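Local coordinates for Lmo2125 protein (PDB 5TU0), which binds maltose and, as a lipoprotein of the bacterial solute-binding family, probably delivers it to a membrane transporter for uptake, at residues Lys43-Thr48 against Met66-Arg71; Asp91-Asp96 against Lys316-Ala321; Leu116-Asn121 against Lys127-Phe132; Val255-Thr260 against Val332-Lys337; Asn309-Asn314 against Glu327-Val332. The protein carries 2 engineered substitutions. One frame throughout, in Å; residues are numbered along the deposited sequence.

Contact 1 of 5, residues Lys43-Thr48 against Met66-Arg71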
# COMPACT_ATOMS: atom_id res chain seq x y z
N LYS A 43 -20.00 7.17 -2.40
CA LYS A 43 -20.09 5.82 -2.92
C LYS A 43 -18.77 5.10 -2.70
O LYS A 43 -17.70 5.69 -2.83
CB LYS A 43 -20.45 5.84 -4.41
CG LYS A 43 -20.69 4.48 -5.05
CD LYS A 43 -21.33 4.67 -6.42
CE LYS A 43 -21.39 3.40 -7.23
NZ LYS A 43 -22.27 2.38 -6.61
N ASP A 44 -18.84 3.82 -2.35
CA ASP A 44 -17.64 3.00 -2.16
C ASP A 44 -16.67 3.23 -3.34
O ASP A 44 -17.09 3.21 -4.49
CB ASP A 44 -18.04 1.52 -2.04
CG ASP A 44 -16.86 0.61 -1.89
OD1 ASP A 44 -16.30 0.16 -2.92
OD2 ASP A 44 -16.51 0.32 -0.73
N MET A 45 -15.39 3.43 -3.03
CA MET A 45 -14.37 3.75 -4.04
C MET A 45 -14.27 2.68 -5.13
O MET A 45 -14.27 2.99 -6.32
CB MET A 45 -13.00 3.97 -3.39
CG MET A 45 -11.91 4.47 -4.35
SD MET A 45 -10.25 4.64 -3.63
CE MET A 45 -9.83 2.93 -3.36
N PHE A 46 -14.18 1.43 -4.70
CA PHE A 46 -14.07 0.33 -5.64
C PHE A 46 -15.35 0.09 -6.45
O PHE A 46 -15.27 -0.20 -7.63
CB PHE A 46 -13.60 -0.92 -4.92
CG PHE A 46 -12.23 -0.78 -4.31
CD1 PHE A 46 -11.09 -0.76 -5.12
CD2 PHE A 46 -12.05 -0.68 -2.93
CE1 PHE A 46 -9.81 -0.65 -4.57
CE2 PHE A 46 -10.78 -0.57 -2.37
CZ PHE A 46 -9.66 -0.56 -3.19
N GLU A 47 -16.53 0.26 -5.85
CA GLU A 47 -17.79 0.10 -6.58
C GLU A 47 -17.90 1.15 -7.70
O GLU A 47 -18.34 0.86 -8.81
CB GLU A 47 -19.00 0.17 -5.66
CG GLU A 47 -19.14 -1.05 -4.76
CD GLU A 47 -20.39 -1.00 -3.89
OE1 GLU A 47 -21.30 -0.19 -4.18
OE2 GLU A 47 -20.46 -1.80 -2.92
N THR A 48 -17.51 2.38 -7.40
CA THR A 48 -17.51 3.45 -8.40
C THR A 48 -16.67 3.08 -9.64
O THR A 48 -17.10 3.25 -10.79
CB THR A 48 -16.93 4.73 -7.78
OG1 THR A 48 -17.73 5.12 -6.66
CG2 THR A 48 -16.85 5.85 -8.80
N MET A 66 -11.63 8.94 -6.72
CA MET A 66 -10.32 8.50 -6.29
C MET A 66 -10.10 7.05 -6.69
O MET A 66 -11.05 6.32 -7.01
CB MET A 66 -10.19 8.67 -4.78
CG MET A 66 -10.34 10.11 -4.30
SD MET A 66 -10.39 10.24 -2.49
CE MET A 66 -8.83 9.52 -2.06
N SER A 67 -8.84 6.64 -6.68
CA SER A 67 -8.47 5.27 -6.96
C SER A 67 -7.17 4.93 -6.26
O SER A 67 -6.28 5.78 -6.13
CB SER A 67 -8.30 5.05 -8.46
OG SER A 67 -7.82 3.73 -8.74
N ALA A 68 -7.06 3.68 -5.80
CA ALA A 68 -5.80 3.18 -5.29
C ALA A 68 -4.80 3.29 -6.44
O ALA A 68 -5.18 3.13 -7.61
CB ALA A 68 -5.92 1.74 -4.87
N PHE A 69 -3.53 3.55 -6.11
CA PHE A 69 -2.48 3.66 -7.14
C PHE A 69 -2.39 2.42 -8.02
O PHE A 69 -2.20 2.53 -9.23
CB PHE A 69 -1.09 3.88 -6.52
CG PHE A 69 -0.86 5.23 -5.88
CD1 PHE A 69 -1.40 6.39 -6.42
CD2 PHE A 69 -0.01 5.34 -4.79
CE1 PHE A 69 -1.16 7.62 -5.83
CE2 PHE A 69 0.24 6.56 -4.21
CZ PHE A 69 -0.33 7.71 -4.75
N ASP A 70 -2.57 1.24 -7.43
CA ASP A 70 -2.41 -0.01 -8.19
C ASP A 70 -3.38 -0.25 -9.36
O ASP A 70 -3.09 -1.10 -10.22
CB ASP A 70 -2.36 -1.23 -7.25
CG ASP A 70 -3.64 -1.43 -6.42
OD1 ASP A 70 -4.73 -0.93 -6.77
OD2 ASP A 70 -3.54 -2.14 -5.39
N ARG A 71 -4.49 0.48 -9.39
CA ARG A 71 -5.52 0.40 -10.44
C ARG A 71 -5.50 1.54 -11.46
O ARG A 71 -6.16 1.44 -12.49
CB ARG A 71 -6.90 0.40 -9.77
CG ARG A 71 -7.26 -0.89 -9.08
CD ARG A 71 -7.94 -1.82 -10.07
NE ARG A 71 -9.34 -1.41 -10.29
CZ ARG A 71 -10.10 -1.80 -11.31
NH1 ARG A 71 -11.37 -1.39 -11.38
NH2 ARG A 71 -9.62 -2.59 -12.27
O HOH W 1 -13.76 5.78 -6.92
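With CG anti to the backbone N (chi1 -173°) and chi2 also extended, the Met45 side chain reaches straight from the start of helix 45-58 to Met66, and a bend at chi3 (69°) then turns its methyl along the strand. The contact lies in the alpha/beta solute-binding fold, where helix 45-58 leads on to strand 64-68; just past that strand Asp70 belongs to the maltose pocket, its OD2 weakly bonded to a glucose O3. Met45 follows the strand residue by residue: CG lies 3.4 Å from Met66 O, SD 3.8 Å from Ser67 CA, and CE 3.8 Å from Ala68 N. On its own side, CE sits above the Phe46 ring, nearer its margin than its centre. Asp44 fixes the start of the helix as its N-cap, taking Glu47 N on the anti lone pair of OD1 (2.9 Å, 155°). Where the strand ends, Ala68 O is gripped from opposite faces of its carbonyl plane, by Ser67 OG at 2.9 Å and by Arg71 N at 3.3 Å. No direct hydrogen bond joins the two segments; one water spans them, donating to Met45 O at 2.9 Å and to Met66 O at 2.8 Å.

Contact 2 of 5, residues Asp91-Asp96 against Lys316-Ala321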
# COMPACT_ATOMS: atom_id res chain seq x y z
N ASP A 91 5.81 19.83 -6.24
CA ASP A 91 5.64 19.34 -4.89
C ASP A 91 5.50 17.81 -4.82
O ASP A 91 5.05 17.29 -3.81
CB ASP A 91 4.42 20.01 -4.24
CG ASP A 91 4.55 21.51 -4.17
OD1 ASP A 91 5.64 22.03 -3.84
OD2 ASP A 91 3.54 22.19 -4.43
N TYR A 92 5.88 17.12 -5.89
CA TYR A 92 5.84 15.66 -5.91
C TYR A 92 7.20 15.04 -6.24
O TYR A 92 7.88 15.47 -7.18
CB TYR A 92 4.91 15.13 -7.01
CG TYR A 92 3.42 15.33 -6.87
CD1 TYR A 92 2.75 15.02 -5.68
CD2 TYR A 92 2.64 15.66 -7.98
CE1 TYR A 92 1.37 15.16 -5.58
CE2 TYR A 92 1.27 15.80 -7.89
CZ TYR A 92 0.63 15.55 -6.70
OH TYR A 92 -0.74 15.66 -6.63
N ASP A 93 7.59 14.01 -5.49
CA ASP A 93 8.78 13.23 -5.80
C ASP A 93 8.51 12.49 -7.11
O ASP A 93 7.36 12.19 -7.43
CB ASP A 93 9.06 12.16 -4.72
CG ASP A 93 9.77 12.71 -3.47
OD1 ASP A 93 10.56 13.68 -3.56
OD2 ASP A 93 9.57 12.12 -2.37
N GLU A 94 9.57 12.16 -7.84
CA GLU A 94 9.45 11.37 -9.08
C GLU A 94 8.72 10.03 -8.84
O GLU A 94 7.99 9.55 -9.70
CB GLU A 94 10.83 11.11 -9.68
CG GLU A 94 11.49 12.38 -10.21
CD GLU A 94 12.84 12.13 -10.88
OE1 GLU A 94 13.70 11.42 -10.31
OE2 GLU A 94 13.06 12.69 -11.99
N LYS A 95 8.91 9.45 -7.66
CA LYS A 95 8.25 8.19 -7.33
C LYS A 95 6.74 8.32 -7.35
O LYS A 95 6.04 7.44 -7.82
CB LYS A 95 8.69 7.72 -5.94
CG LYS A 95 8.16 6.35 -5.55
CD LYS A 95 8.41 6.05 -4.08
CE LYS A 95 9.87 6.01 -3.73
NZ LYS A 95 10.07 5.66 -2.29
N ASP A 96 6.23 9.43 -6.82
CA ASP A 96 4.79 9.64 -6.75
C ASP A 96 4.20 9.98 -8.11
O ASP A 96 3.06 9.61 -8.39
CB ASP A 96 4.48 10.64 -5.66
CG ASP A 96 4.86 10.08 -4.27
OD1 ASP A 96 4.60 8.86 -4.05
OD2 ASP A 96 5.43 10.81 -3.43
N LYS A 316 5.06 19.45 0.47
CA LYS A 316 4.95 20.57 1.40
C LYS A 316 3.98 20.17 2.52
O LYS A 316 4.23 20.43 3.70
CB LYS A 316 4.45 21.86 0.72
CG LYS A 316 5.11 22.30 -0.60
CD LYS A 316 6.57 22.70 -0.50
CE LYS A 316 7.55 21.55 -0.71
NZ LYS A 316 7.58 21.03 -2.12
N ALA A 317 2.86 19.55 2.13
CA ALA A 317 1.85 19.08 3.09
C ALA A 317 2.37 17.90 3.91
O ALA A 317 2.01 17.76 5.07
CB ALA A 317 0.57 18.68 2.37
N ARG A 318 3.20 17.05 3.30
CA ARG A 318 3.75 15.90 4.03
C ARG A 318 4.70 16.36 5.14
O ARG A 318 4.72 15.76 6.22
CB ARG A 318 4.44 14.93 3.08
CG ARG A 318 4.72 13.58 3.70
CD ARG A 318 5.48 12.68 2.74
NE ARG A 318 4.88 12.60 1.40
CZ ARG A 318 5.41 11.92 0.38
NH1 ARG A 318 6.54 11.24 0.54
NH2 ARG A 318 4.81 11.94 -0.81
N ASP A 319 5.50 17.40 4.88
CA ASP A 319 6.38 17.99 5.91
C ASP A 319 5.56 18.54 7.07
O ASP A 319 5.90 18.34 8.23
CB ASP A 319 7.26 19.10 5.34
CG ASP A 319 8.39 18.58 4.46
OD1 ASP A 319 8.63 17.35 4.43
OD2 ASP A 319 9.05 19.41 3.80
N THR A 320 4.47 19.25 6.75
CA THR A 320 3.59 19.78 7.78
C THR A 320 3.02 18.62 8.62
O THR A 320 2.91 18.73 9.85
CB THR A 320 2.43 20.60 7.18
OG1 THR A 320 2.96 21.71 6.44
CG2 THR A 320 1.51 21.13 8.28
N ALA A 321 2.65 17.52 7.97
CA ALA A 321 2.09 16.37 8.70
C ALA A 321 3.13 15.79 9.64
O ALA A 321 2.82 15.48 10.79
CB ALA A 321 1.57 15.32 7.75
O HOH W 2 7.66 10.30 -1.98
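Lys316 curls round one carboxylate oxygen of Asp91. From CB the chain turns to the side of its backbone N, and CG comes 3.3 Å from Asp91 OD1; CD follows at 3.5 Å and CE at 3.7 Å from the same OD1, because chi2, chi3 and chi4 are all bent. NZ closes the loop with a salt bridge to Asp91 OD1 of 2.8 Å, approaching on the anti side, 25° out of the carboxylate plane.

Arg318 makes the second, more buried bridge. It runs extended from the helix until a bend at chi3, then offers NH2 to Asp96 OD2 at 2.9 Å (158°). The oxygen lies in the guanidinium plane, yet the nitrogen stands well above the carboxylate plane (39°), with the two planes steeply inclined. A water accepts from Arg318 NH1 and donates to both Asp93 OD2 and Asp96 OD2, each 2.7 Å from the water oxygen, so Asp93 is linked to the arginine through water, and its charge probably adds to the attraction without a direct bond. Arg318 NH2 and NE also donate to Ala313 O and Pro312 O, while Asp96 OD1 bonds Tyr336 OH, which should hold both charged groups in place. Such a water-bridged salt-bridge network, centred on a buried arginine, here joins helix 315-323 of the solute-binding fold to the chain leading into helix 94-99.

Contact 3 of 5, residues Leu116-Asn121 against Lys127-Phe132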
# COMPACT_ATOMS: atom_id res chain seq x y z
N LEU A 116 3.53 -0.26 4.67
CA LEU A 116 3.62 -1.04 5.88
C LEU A 116 4.57 -0.40 6.90
O LEU A 116 5.55 0.23 6.54
CB LEU A 116 4.07 -2.46 5.57
CG LEU A 116 3.13 -3.34 4.77
CD1 LEU A 116 3.74 -4.73 4.63
CD2 LEU A 116 1.76 -3.44 5.42
N VAL A 117 4.26 -0.62 8.17
CA VAL A 117 5.01 -0.07 9.28
C VAL A 117 5.11 -1.13 10.37
O VAL A 117 4.53 -2.21 10.25
CB VAL A 117 4.33 1.22 9.84
CG1 VAL A 117 4.28 2.32 8.77
CG2 VAL A 117 2.92 0.95 10.35
N LEU A 118 5.85 -0.81 11.43
CA LEU A 118 5.95 -1.71 12.58
C LEU A 118 5.12 -1.14 13.74
O LEU A 118 5.41 -0.03 14.23
CB LEU A 118 7.40 -1.85 13.05
CG LEU A 118 7.59 -2.82 14.23
CD1 LEU A 118 7.56 -4.26 13.72
CD2 LEU A 118 8.87 -2.55 15.00
N TYR A 119 4.09 -1.86 14.15
CA TYR A 119 3.30 -1.49 15.33
C TYR A 119 3.92 -2.22 16.49
O TYR A 119 4.34 -3.36 16.33
CB TYR A 119 1.86 -1.95 15.24
CG TYR A 119 1.01 -1.17 14.28
CD1 TYR A 119 0.45 0.04 14.67
CD2 TYR A 119 0.72 -1.66 13.01
CE1 TYR A 119 -0.34 0.76 13.81
CE2 TYR A 119 -0.08 -0.95 12.14
CZ TYR A 119 -0.61 0.27 12.55
OH TYR A 119 -1.38 0.99 11.69
N TYR A 120 3.99 -1.58 17.66
CA TYR A 120 4.50 -2.26 18.86
C TYR A 120 3.71 -1.80 20.07
O TYR A 120 3.06 -0.73 20.05
CB TYR A 120 6.02 -2.07 19.07
CG TYR A 120 6.45 -0.69 19.51
CD1 TYR A 120 6.54 0.35 18.60
CD2 TYR A 120 6.76 -0.43 20.85
CE1 TYR A 120 6.92 1.62 19.01
CE2 TYR A 120 7.14 0.84 21.27
CZ TYR A 120 7.22 1.85 20.34
OH TYR A 120 7.59 3.11 20.73
N ASN A 121 3.74 -2.61 21.10
CA ASN A 121 3.01 -2.34 22.32
C ASN A 121 3.93 -1.70 23.35
O ASN A 121 4.86 -2.36 23.86
CB ASN A 121 2.43 -3.65 22.84
CG ASN A 121 1.41 -3.43 23.94
OD1 ASN A 121 1.47 -2.44 24.69
ND2 ASN A 121 0.47 -4.36 24.06
N LYS A 127 11.04 0.43 23.97
CA LYS A 127 11.15 1.22 22.74
C LYS A 127 10.95 0.35 21.51
O LYS A 127 10.99 -0.88 21.59
CB LYS A 127 12.51 1.88 22.66
CG LYS A 127 13.69 0.92 22.68
CD LYS A 127 14.96 1.74 22.65
CE LYS A 127 16.21 0.90 22.81
NZ LYS A 127 17.42 1.77 22.86
N ALA A 128 10.75 1.00 20.36
CA ALA A 128 10.58 0.27 19.12
C ALA A 128 11.86 -0.50 18.78
O ALA A 128 12.95 0.05 18.91
CB ALA A 128 10.25 1.23 17.98
N PRO A 129 11.75 -1.79 18.41
CA PRO A 129 12.96 -2.49 17.97
C PRO A 129 13.52 -1.79 16.73
O PRO A 129 12.74 -1.34 15.86
CB PRO A 129 12.45 -3.89 17.61
CG PRO A 129 11.20 -4.05 18.41
CD PRO A 129 10.58 -2.69 18.46
N ALA A 130 14.85 -1.67 16.66
CA ALA A 130 15.50 -0.96 15.56
C ALA A 130 15.95 -1.82 14.39
O ALA A 130 16.07 -1.34 13.25
CB ALA A 130 16.69 -0.19 16.12
N THR A 131 16.23 -3.09 14.66
CA THR A 131 16.73 -4.00 13.65
C THR A 131 16.04 -5.36 13.75
O THR A 131 15.43 -5.69 14.78
CB THR A 131 18.25 -4.26 13.85
OG1 THR A 131 18.48 -4.96 15.09
CG2 THR A 131 19.03 -2.98 13.85
N PHE A 132 16.17 -6.16 12.69
CA PHE A 132 15.71 -7.54 12.76
C PHE A 132 16.50 -8.36 13.79
O PHE A 132 15.98 -9.36 14.31
CB PHE A 132 15.60 -8.20 11.38
CG PHE A 132 14.25 -8.00 10.74
CD1 PHE A 132 13.92 -6.80 10.15
CD2 PHE A 132 13.29 -9.00 10.79
CE1 PHE A 132 12.66 -6.60 9.60
CE2 PHE A 132 12.04 -8.81 10.22
CZ PHE A 132 11.73 -7.60 9.63
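Where the long sheet strand 105-121 of this solute-binding fold gives way to the loop before helix 132-138, Tyr120 and Leu118, alternate residues turned to the same side of the strand, receive Ala128 and Pro129. The Tyr120 ring carries most of the contact. Its chi1 of 72° places CG between the backbone N and the carbonyl carbon, and the ring then offers a face to the returning chain. Ala128 CB makes a CH-pi contact there, 4.0 Å from the centroid of the Tyr120 ring and 30° off the normal, leaning toward CE1, which it approaches to 3.5 Å. Ala128 CA sits over the centre of the same ring. Leu118 reaches Pro129 with one branch: CD2 meets Pro129 CD at 3.9 Å, the two side chains crossing at about a right angle.

The strand beneath is fixed by backbone bonds to both neighbours, Leu118 with Ala256 and Tyr119 with Ile236. At the end of the loop Thr131 is the N-cap of helix 132-138, its OG1 bonded to Asp134 N. No hydrogen bond crosses between the segments, and the backbone near Lys127 simply lies against the phenol end of the tyrosine: CE2 of Tyr120 is 3.8 Å from Lys127 C, and its CZ is 3.6 Å from Ala128 N.

Contact 4 of 5, residues Val255-Thr260 against Val332-Lys337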
# COMPACT_ATOMS: atom_id res chain seq x y z
N VAL A 255 4.23 3.29 17.00
CA VAL A 255 4.48 2.97 15.60
C VAL A 255 5.88 3.42 15.23
O VAL A 255 6.34 4.51 15.65
CB VAL A 255 3.45 3.63 14.66
CG1 VAL A 255 3.48 2.97 13.29
CG2 VAL A 255 2.05 3.55 15.25
N ALA A 256 6.54 2.61 14.41
CA ALA A 256 7.88 2.89 13.95
C ALA A 256 8.12 2.38 12.53
O ALA A 256 7.33 1.59 11.98
CB ALA A 256 8.89 2.25 14.89
N LYS A 257 9.20 2.87 11.94
CA LYS A 257 9.65 2.34 10.66
C LYS A 257 9.89 0.84 10.86
O LYS A 257 10.12 0.39 11.99
CB LYS A 257 10.97 2.99 10.22
CG LYS A 257 12.13 2.75 11.18
CD LYS A 257 13.43 3.41 10.75
CE LYS A 257 14.09 2.67 9.61
NZ LYS A 257 14.59 1.32 10.00
N ILE A 258 9.86 0.09 9.78
CA ILE A 258 10.14 -1.35 9.87
C ILE A 258 11.64 -1.52 10.24
O ILE A 258 12.50 -0.79 9.73
CB ILE A 258 9.79 -2.09 8.56
CG1 ILE A 258 8.31 -1.81 8.16
CG2 ILE A 258 10.08 -3.58 8.70
CD1 ILE A 258 7.91 -2.31 6.79
N PRO A 259 11.95 -2.43 11.17
CA PRO A 259 13.36 -2.55 11.51
C PRO A 259 14.28 -2.93 10.34
O PRO A 259 13.86 -3.59 9.40
CB PRO A 259 13.36 -3.65 12.60
CG PRO A 259 11.98 -3.61 13.16
CD PRO A 259 11.10 -3.27 12.02
N THR A 260 15.53 -2.50 10.44
CA THR A 260 16.56 -2.76 9.43
C THR A 260 16.89 -4.25 9.32
O THR A 260 17.03 -4.93 10.32
CB THR A 260 17.83 -1.95 9.79
OG1 THR A 260 17.48 -0.54 9.84
CG2 THR A 260 18.97 -2.18 8.78
N VAL A 332 5.04 6.02 8.63
CA VAL A 332 4.66 5.95 7.22
C VAL A 332 5.57 6.82 6.36
O VAL A 332 6.06 6.36 5.34
CB VAL A 332 3.19 6.36 6.98
CG1 VAL A 332 2.89 6.55 5.48
CG2 VAL A 332 2.27 5.31 7.58
N ILE A 333 5.80 8.06 6.78
CA ILE A 333 6.66 8.97 6.00
C ILE A 333 8.09 8.42 5.86
O ILE A 333 8.68 8.45 4.77
CB ILE A 333 6.68 10.38 6.63
CG1 ILE A 333 5.30 11.04 6.47
CG2 ILE A 333 7.76 11.24 5.98
CD1 ILE A 333 5.13 12.34 7.25
N GLU A 334 8.62 7.92 6.98
CA GLU A 334 9.98 7.39 7.01
C GLU A 334 10.09 6.12 6.19
O GLU A 334 11.01 5.98 5.39
CB GLU A 334 10.40 7.11 8.46
CG GLU A 334 11.84 6.65 8.64
CD GLU A 334 12.87 7.66 8.16
OE1 GLU A 334 12.62 8.88 8.27
OE2 GLU A 334 13.94 7.21 7.69
N GLN A 335 9.16 5.20 6.39
CA GLN A 335 9.21 3.93 5.67
C GLN A 335 8.97 4.12 4.16
O GLN A 335 9.57 3.43 3.33
CB GLN A 335 8.21 2.93 6.24
CG GLN A 335 8.39 1.53 5.70
CD GLN A 335 9.74 0.95 6.06
OE1 GLN A 335 10.20 1.08 7.19
NE2 GLN A 335 10.39 0.32 5.10
N TYR A 336 8.13 5.08 3.81
CA TYR A 336 7.82 5.32 2.39
C TYR A 336 9.08 5.65 1.58
O TYR A 336 9.14 5.34 0.38
CB TYR A 336 6.76 6.43 2.27
CG TYR A 336 6.07 6.47 0.94
CD1 TYR A 336 5.01 5.59 0.66
CD2 TYR A 336 6.43 7.38 -0.03
CE1 TYR A 336 4.35 5.63 -0.55
CE2 TYR A 336 5.77 7.44 -1.24
CZ TYR A 336 4.75 6.55 -1.49
OH TYR A 336 4.12 6.62 -2.71
N LYS A 337 10.10 6.21 2.23
CA LYS A 337 11.38 6.53 1.58
C LYS A 337 12.00 5.28 0.96
O LYS A 337 12.69 5.36 -0.05
CB LYS A 337 12.39 7.12 2.56
CG LYS A 337 12.00 8.44 3.21
CD LYS A 337 13.03 8.81 4.26
CE LYS A 337 12.60 10.00 5.09
NZ LYS A 337 12.39 11.21 4.26
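Gln335 and Ile258 form the tight half of this contact. The amide oxygen OE1 of Gln335 takes the backbone Ile258 N at 2.8 Å (150°), the donor standing 38° above the carbonyl plane and so away from either lone pair. The same oxygen lies 3.5 Å from Ile258 CB, and the amide carbon CD of Gln335 is 3.8 Å from Ile258 CD1, so the amide is held both by a bond and by contact with the aliphatic Ile258 side chain, which runs roughly perpendicular to that of Gln335. A bend at chi2 (63°) after an extended chi1 swings the Gln335 amide out from the helix to meet the peptide. Both residues are buried; Phe132 and Tyr267 pack on Ile258, and Pro269 on Gln335.

In the alpha/beta solute-binding fold this is where helix 327-336 lies against the chain leaving sheet strand 253-256. Backbone Val255 N, at the start of the segment, is bonded to Glu327 OE1 of the same helix.

The other half is looser and more exposed. Lys257 and Glu334 run alongside each other in the same direction and touch only through aliphatic carbons, CB of Lys257 to CG of Glu334 at 4.1 Å. Their charges do not pair: Lys257 NZ is 6.4 Å from Glu334 OE2. It folds back instead to Ile258 O at 3.0 Å and makes a salt bridge to Glu266 OE1.

Contact 5 of 5, residues Asn309-Asn314 against Glu327-Val332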
# COMPACT_ATOMS: atom_id res chain seq x y z
N ASN A 309 -6.24 12.00 8.97
CA ASN A 309 -4.97 11.42 9.41
C ASN A 309 -4.27 10.60 8.31
O ASN A 309 -3.31 9.90 8.60
CB ASN A 309 -5.08 10.60 10.73
CG ASN A 309 -5.22 11.48 11.96
OD1 ASN A 309 -5.04 11.02 13.07
ND2 ASN A 309 -5.53 12.75 11.76
N GLU A 310 -4.73 10.72 7.07
CA GLU A 310 -4.05 10.04 5.96
C GLU A 310 -2.90 10.91 5.51
O GLU A 310 -3.04 12.13 5.43
CB GLU A 310 -5.04 9.68 4.85
CG GLU A 310 -6.06 8.67 5.37
CD GLU A 310 -6.82 7.96 4.29
OE1 GLU A 310 -6.17 7.34 3.44
OE2 GLU A 310 -8.06 7.99 4.32
N VAL A 311 -1.77 10.29 5.24
CA VAL A 311 -0.55 11.01 4.90
C VAL A 311 -0.59 11.61 3.49
O VAL A 311 -0.79 10.88 2.52
CB VAL A 311 0.68 10.11 5.05
CG1 VAL A 311 1.95 10.88 4.74
CG2 VAL A 311 0.72 9.54 6.47
N PRO A 312 -0.39 12.93 3.38
CA PRO A 312 -0.44 13.57 2.07
C PRO A 312 0.69 13.20 1.11
O PRO A 312 1.81 12.98 1.54
CB PRO A 312 -0.32 15.07 2.38
CG PRO A 312 -0.50 15.21 3.84
CD PRO A 312 -0.20 13.90 4.48
N ALA A 313 0.36 13.20 -0.17
CA ALA A 313 1.32 12.97 -1.24
C ALA A 313 2.13 14.24 -1.49
O ALA A 313 3.33 14.18 -1.72
CB ALA A 313 0.61 12.55 -2.52
N ASN A 314 1.47 15.39 -1.45
CA ASN A 314 2.12 16.70 -1.66
C ASN A 314 3.22 16.85 -0.61
O ASN A 314 2.94 16.72 0.58
CB ASN A 314 1.06 17.84 -1.58
CG ASN A 314 1.65 19.22 -1.78
OD1 ASN A 314 2.62 19.59 -1.12
ND2 ASN A 314 1.03 20.01 -2.67
N GLU A 327 2.97 9.32 15.72
CA GLU A 327 3.80 8.16 15.42
C GLU A 327 3.47 7.43 14.12
O GLU A 327 4.38 7.09 13.38
CB GLU A 327 3.84 7.19 16.59
CG GLU A 327 4.41 7.85 17.83
CD GLU A 327 4.73 6.87 18.93
OE1 GLU A 327 4.60 5.66 18.71
OE2 GLU A 327 5.13 7.33 20.02
N LEU A 328 2.20 7.20 13.84
CA LEU A 328 1.82 6.47 12.62
C LEU A 328 2.25 7.26 11.39
O LEU A 328 2.84 6.71 10.45
CB LEU A 328 0.32 6.18 12.57
CG LEU A 328 -0.16 5.47 11.29
CD1 LEU A 328 0.55 4.13 11.10
CD2 LEU A 328 -1.68 5.31 11.30
N THR A 329 1.99 8.56 11.42
CA THR A 329 2.36 9.46 10.34
C THR A 329 3.87 9.47 10.12
O THR A 329 4.31 9.37 8.98
CB THR A 329 1.88 10.89 10.62
OG1 THR A 329 0.47 10.87 10.89
CG2 THR A 329 2.19 11.80 9.43
N ASN A 330 4.64 9.57 11.21
CA ASN A 330 6.10 9.59 11.12
C ASN A 330 6.64 8.27 10.54
O ASN A 330 7.52 8.29 9.68
CB ASN A 330 6.76 9.81 12.50
CG ASN A 330 6.57 11.23 13.03
OD1 ASN A 330 6.18 12.15 12.32
ND2 ASN A 330 6.87 11.40 14.30
N ALA A 331 6.12 7.15 11.03
CA ALA A 331 6.52 5.82 10.54
C ALA A 331 6.24 5.65 9.05
O ALA A 331 7.09 5.18 8.31
CB ALA A 331 5.83 4.72 11.33
N VAL A 332 5.04 6.02 8.63
CA VAL A 332 4.66 5.95 7.22
C VAL A 332 5.57 6.82 6.36
O VAL A 332 6.06 6.36 5.34
CB VAL A 332 3.19 6.36 6.98
CG1 VAL A 332 2.89 6.55 5.48
CG2 VAL A 332 2.27 5.31 7.58
O HOH W 3 -1.17 8.80 9.56
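Val311 sets a single methyl, CG2, against two residues one helical turn apart. CG2 meets Val332 CG1 at 3.8 Å and Thr329 CG2 at 4.0 Å. All three residues are buried, and no direct hydrogen bond crosses. The Val311 and Val332 side chains run antiparallel, alongside one another. The chi1 of Val311, -178°, turns CG1 away from the backbone N and leaves CG2 next to that N, facing helix 327-336. Thr329 divides its two branches: the methyl faces the valine, while OG1 lies beside its own backbone N (chi1 -54°).

Next to this apolar patch a water bridges the segments, donating to Asn309 O at 2.6 Å and to Thr329 OG1 at 3.0 Å. Thr329 OG1 is further bonded to Tyr305 OH and to Asp326 OD2, which should fix the threonine's rotation and so the direction of its methyl.

The outer shell positions the backbones. Asn309, with a positive phi of 67°, is the first residue to leave helix 298-308, and the chain then runs past strand 105-121, bonding Val311 with Ile113 and Ala313 with Ala111. Asn314 ends the segment as the N-cap of helix 315-323, its OD1 bonded to Ala317 N. Within the facing helix, Val332 N donates to Leu328 O at 2.9 Å. The whole is helix-on-sheet packing of the alpha/beta solute-binding fold: helix 327-336 covers the short, weakly bonded strand 311-312 where it pairs antiparallel with strand 105-121.

How the contacts relate
From the N terminus, contact 1 closes a short loop of helix 45-58 back to strand 64-68 and is finished before the others begin. Contact 2 opens next, at 91-96, and closes more than 200 residues later on helix 315-323. Contact 3, a local return after strand 105-121, nests inside that loop. Contact 4 opens at the end of strand 253-256 and closes on helix 327-336, beyond helix 315-323, so it crosses contact 2. Contact 5 also crosses contact 2, yet nests within contact 4 and shares Val332 with it. Strand 105-121 supplies a segment of contact 3 and pairs with the strands of contacts 4 (253-256) and 5 (311-312), and Tyr336 connects contacts 1, 2 and 4 by touching Phe69 and bonding Asp96.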